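Side-chain contacts in endo-beta-1,2-glucanase (Talaromyces funiculosus, PDB 6IMV), which hydrolyses beta-1,2-glucans internally as a fungal endo-glucanase and is captured here with sophorose in its sugar-binding pocket: residues 32-37 / 441-446; 387-390 / 395-398. All coordinates share one frame; numbering follows the deposited sequence.

Contact 1 (32-37 / 441-446); sequences KFINDV and NAILGG
Helix 30-41 and the C-terminal end of helix 433-443 approach most closely at Ile34 and Ile443, whose CA atoms lie 7.8 Å apart. This is a helix-helix contact within the mainly helical (alpha/alpha)6 catalytic domain, joining a helix near the N terminus to one late in the chain. Directly after Leu444 the later helix finishes in a Schellman motif: Gly446 N bonds back to Asn441 O and Gly445 N to Ala442 O. Gly445 takes the positive phi of 89° that this turn requires, a conformation readily open to glycine.

Ile443 carries its side of the contact alone. Its branched side chain offers two separate methyls, so one residue can touch both Ile34 and Val37, which lie three residues apart on the facing helix. CG2, anti to the backbone N in both isoleucines, is the branch by which they touch: the two side chains run antiparallel alongside one another, and Ile34 CG2 is 3.5 Å from Ile443 CG2, tighter than ordinary van der Waals contact. Ile34 also packs on Lys394 of helix 394-405. One turn further along helix 30-41, the compact Val37 presents its CG1 methyl to the extended arm of Ile443, with Val37 CG1 4.1 Å from Ile443 CD1.

Contact 2 (387-390 / 395-398); sequences FPTV and GVGM
Thr389 divides its side chain by polarity: OG1 is hydrogen-bonded to Glu328 OE1 of helix 318-337, while the CG2 methyl serves the contact with Val396 and Gly397. With OG1 turned beside the backbone N (chi1 -40°), CG2 falls anti to that nitrogen, which directs the methyl to the following helix. There the Thr389 and Val396 side chains cross at about a right angle, and Thr389 CG2 rests 4.0 Å from Val396 CG1.

The two segments belong to a tight alpha-alpha hairpin, helices 387-392 and 394-405, with only Asp393 between them. Their backbones come unusually close, with the CA atoms of Val390 and Gly397 only 4.4 Å apart. Glycine suits this place because, lacking a side chain, it gives Val390 room to lay a methyl on its backbone: Val390 CG2 is 3.8 Å from Gly397 CA. The same methyl meets the end of Met398, with Val390 CG2 3.6 Å from Met398 CE. Flexible methionine can do this because its chain bends at chi2 (-59°) and again at chi3 (103°), swinging CE back to the valine. Around these buried residues, helix 433-443 covers Val390 through Ala442 and Ile443, helix 318-337 receives Thr389, and helix 30-41 packs against Met398.

From the N terminus, the chain first passes through helix 30-41, which supplies the early half of contact 1 and waits some 400 residues for its partner. Contact 2 closes a much shorter loop, with just four residues between 387-390 and 395-398, and lies nested inside the span of contact 1. Helix 433-443 follows; its start brings Asp434 to the glucose-binding pocket, and its far end completes contact 1. The centres of the two contacts are about 9 Å apart, and they touch directly: Ile34 CG1 is 3.5 Å from Met398 CG, and Ala442 CB is 3.4 Å from Phe387 O. Four helices are thereby packed together.

Contact 1 (32-37 / 441-446)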
loop_
_atom_site.group_PDB
_atom_site.type_symbol
_atom_site.label_atom_id
_atom_site.label_comp_id
_atom_site.label_asym_id
_atom_site.label_seq_id
_atom_site.Cartn_x
_atom_site.Cartn_y
_atom_site.Cartn_z
ATOM N N LYS A 32 1.918 16.730 -16.383
ATOM C CA LYS A 32 1.581 16.238 -17.694
ATOM C C LYS A 32 1.884 14.737 -17.765
ATOM O O LYS A 32 1.080 13.952 -18.277
ATOM C CB LYS A 32 2.329 16.984 -18.805
ATOM C CG LYS A 32 1.976 16.467 -20.190
ATOM C CD LYS A 32 2.613 17.189 -21.350
ATOM C CE LYS A 32 2.418 16.393 -22.622
ATOM N NZ LYS A 32 3.051 17.060 -23.780
ATOM N N PHE A 33 3.063 14.354 -17.273
ATOM C CA PHE A 33 3.479 12.952 -17.268
ATOM C C PHE A 33 2.517 12.135 -16.395
ATOM O O PHE A 33 2.060 11.085 -16.794
ATOM C CB PHE A 33 4.925 12.818 -16.787
ATOM C CG PHE A 33 5.472 11.414 -16.888
ATOM C CD1 PHE A 33 5.930 10.913 -18.098
ATOM C CD2 PHE A 33 5.516 10.591 -15.777
ATOM C CE1 PHE A 33 6.427 9.622 -18.189
ATOM C CE2 PHE A 33 6.002 9.295 -15.869
ATOM C CZ PHE A 33 6.452 8.808 -17.076
ATOM N N ILE A 34 2.193 12.664 -15.212
ATOM C CA ILE A 34 1.330 11.953 -14.258
ATOM C C ILE A 34 -0.059 11.721 -14.872
ATOM O O ILE A 34 -0.691 10.697 -14.619
ATOM C CB ILE A 34 1.281 12.718 -12.923
ATOM C CG1 ILE A 34 2.557 12.471 -12.120
ATOM C CG2 ILE A 34 0.031 12.377 -12.132
ATOM C CD1 ILE A 34 2.772 13.430 -10.979
ATOM N N ASN A 35 -0.521 12.680 -15.683
ATOM C CA ASN A 35 -1.804 12.581 -16.372
ATOM C C ASN A 35 -1.816 11.355 -17.297
ATOM O O ASN A 35 -2.842 10.669 -17.428
ATOM C CB ASN A 35 -2.077 13.881 -17.133
ATOM C CG ASN A 35 -3.451 13.953 -17.741
ATOM O OD1 ASN A 35 -4.443 13.887 -17.023
ATOM N ND2 ASN A 35 -3.502 14.118 -19.049
ATOM N N ASP A 36 -0.680 11.083 -17.949
ATOM C CA ASP A 36 -0.546 9.908 -18.812
ATOM C C ASP A 36 -0.519 8.633 -17.957
ATOM O O ASP A 36 -1.178 7.646 -18.299
ATOM C CB ASP A 36 0.679 10.023 -19.716
ATOM C CG ASP A 36 0.476 11.030 -20.838
ATOM O OD1 ASP A 36 -0.670 11.475 -21.016
ATOM O OD2 ASP A 36 1.456 11.364 -21.517
ATOM N N VAL A 37 0.230 8.685 -16.850
ATOM C CA VAL A 37 0.377 7.565 -15.928
ATOM C C VAL A 37 -1.004 7.105 -15.438
ATOM O O VAL A 37 -1.329 5.916 -15.510
ATOM C CB VAL A 37 1.301 7.911 -14.749
ATOM C CG1 VAL A 37 1.216 6.857 -13.649
ATOM C CG2 VAL A 37 2.732 8.105 -15.204
ATOM N N ASN A 441 -2.061 5.900 -5.414
ATOM C CA ASN A 441 -2.539 6.492 -4.158
ATOM C C ASN A 441 -1.559 7.568 -3.667
ATOM O O ASN A 441 -1.983 8.571 -3.099
ATOM C CB ASN A 441 -2.851 5.420 -3.111
ATOM C CG ASN A 441 -4.264 4.900 -3.252
ATOM O OD1 ASN A 441 -5.209 5.690 -3.254
ATOM N ND2 ASN A 441 -4.422 3.589 -3.383
ATOM N N ALA A 442 -0.258 7.388 -3.922
ATOM C CA ALA A 442 0.740 8.414 -3.593
ATOM C C ALA A 442 0.564 9.660 -4.488
ATOM O O ALA A 442 0.659 10.783 -4.013
ATOM C CB ALA A 442 2.126 7.833 -3.686
ATOM N N ILE A 443 0.309 9.453 -5.783
ATOM C CA ILE A 443 0.056 10.552 -6.731
ATOM C C ILE A 443 -1.153 11.380 -6.260
ATOM O O ILE A 443 -1.142 12.587 -6.400
ATOM C CB ILE A 443 -0.135 10.008 -8.162
ATOM C CG1 ILE A 443 1.198 9.572 -8.776
ATOM C CG2 ILE A 443 -0.877 11.004 -9.046
ATOM C CD1 ILE A 443 1.064 8.707 -10.015
ATOM N N LEU A 444 -2.166 10.728 -5.674
ATOM C CA LEU A 444 -3.405 11.396 -5.195
ATOM C C LEU A 444 -3.212 12.027 -3.806
ATOM O O LEU A 444 -4.142 12.628 -3.274
ATOM C CB LEU A 444 -4.539 10.365 -5.160
ATOM C CG LEU A 444 -4.958 9.820 -6.521
ATOM C CD1 LEU A 444 -5.976 8.707 -6.360
ATOM C CD2 LEU A 444 -5.519 10.933 -7.399
ATOM N N GLY A 445 -2.020 11.870 -3.224
ATOM C CA GLY A 445 -1.625 12.528 -1.991
ATOM C C GLY A 445 -1.982 11.725 -0.746
ATOM O O GLY A 445 -2.025 12.284 0.344
ATOM N N GLY A 446 -2.237 10.417 -0.891
ATOM C CA GLY A 446 -2.720 9.599 0.220
ATOM C C GLY A 446 -4.122 10.014 0.634
ATOM O O GLY A 446 -4.752 10.848 -0.052
#

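Contact 2 (387-390 / 395-398)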
loop_
_atom_site.group_PDB
_atom_site.type_symbol
_atom_site.label_atom_id
_atom_site.label_comp_id
_atom_site.label_asym_id
_atom_site.label_seq_id
_atom_site.Cartn_x
_atom_site.Cartn_y
_atom_site.Cartn_z
ATOM N N PHE A 387 6.777 5.191 -4.615
ATOM C CA PHE A 387 5.573 5.813 -4.031
ATOM C C PHE A 387 5.949 6.751 -2.878
ATOM O O PHE A 387 5.414 7.854 -2.818
ATOM C CB PHE A 387 4.482 4.784 -3.700
ATOM C CG PHE A 387 4.525 4.157 -2.336
ATOM C CD1 PHE A 387 4.139 4.868 -1.211
ATOM C CD2 PHE A 387 4.898 2.829 -2.182
ATOM C CE1 PHE A 387 4.166 4.278 0.042
ATOM C CE2 PHE A 387 4.930 2.244 -0.927
ATOM C CZ PHE A 387 4.549 2.964 0.182
ATOM N N PRO A 388 6.886 6.416 -1.958
ATOM C CA PRO A 388 7.221 7.325 -0.860
ATOM C C PRO A 388 7.949 8.586 -1.354
ATOM O O PRO A 388 7.807 9.650 -0.761
ATOM C CB PRO A 388 8.144 6.515 0.072
ATOM C CG PRO A 388 8.058 5.090 -0.432
ATOM C CD PRO A 388 7.665 5.174 -1.890
ATOM N N THR A 389 8.717 8.447 -2.442
ATOM C CA THR A 389 9.408 9.563 -3.066
ATOM C C THR A 389 8.373 10.547 -3.635
ATOM O O THR A 389 8.520 11.767 -3.494
ATOM C CB THR A 389 10.372 9.076 -4.153
ATOM O OG1 THR A 389 11.031 7.890 -3.707
ATOM C CG2 THR A 389 11.389 10.127 -4.529
ATOM N N VAL A 390 7.321 10.002 -4.255
ATOM C CA VAL A 390 6.285 10.792 -4.911
ATOM C C VAL A 390 5.638 11.755 -3.899
ATOM O O VAL A 390 5.309 12.887 -4.257
ATOM C CB VAL A 390 5.233 9.892 -5.589
ATOM C CG1 VAL A 390 3.962 10.660 -5.933
ATOM C CG2 VAL A 390 5.804 9.213 -6.825
ATOM N N GLY A 395 8.025 14.961 -9.276
ATOM C CA GLY A 395 8.915 14.961 -10.427
ATOM C C GLY A 395 9.984 13.888 -10.307
ATOM O O GLY A 395 10.173 13.068 -11.216
ATOM N N VAL A 396 10.683 13.897 -9.171
ATOM C CA VAL A 396 11.748 12.943 -8.922
ATOM C C VAL A 396 11.141 11.532 -8.889
ATOM O O VAL A 396 11.651 10.634 -9.555
ATOM C CB VAL A 396 12.535 13.284 -7.641
ATOM C CG1 VAL A 396 13.472 12.160 -7.248
ATOM C CG2 VAL A 396 13.311 14.586 -7.785
ATOM N N GLY A 397 10.037 11.370 -8.146
ATOM C CA GLY A 397 9.285 10.116 -8.098
ATOM C C GLY A 397 9.015 9.560 -9.487
ATOM O O GLY A 397 9.328 8.401 -9.794
ATOM N N MET A 398 8.453 10.411 -10.344
ATOM C CA MET A 398 8.043 10.018 -11.695
ATOM C C MET A 398 9.255 9.813 -12.616
ATOM O O MET A 398 9.172 9.019 -13.551
ATOM C CB MET A 398 7.097 11.055 -12.298
ATOM C CG MET A 398 5.700 10.982 -11.719
ATOM S SD MET A 398 4.948 9.360 -11.987
ATOM C CE MET A 398 5.154 8.658 -10.352
#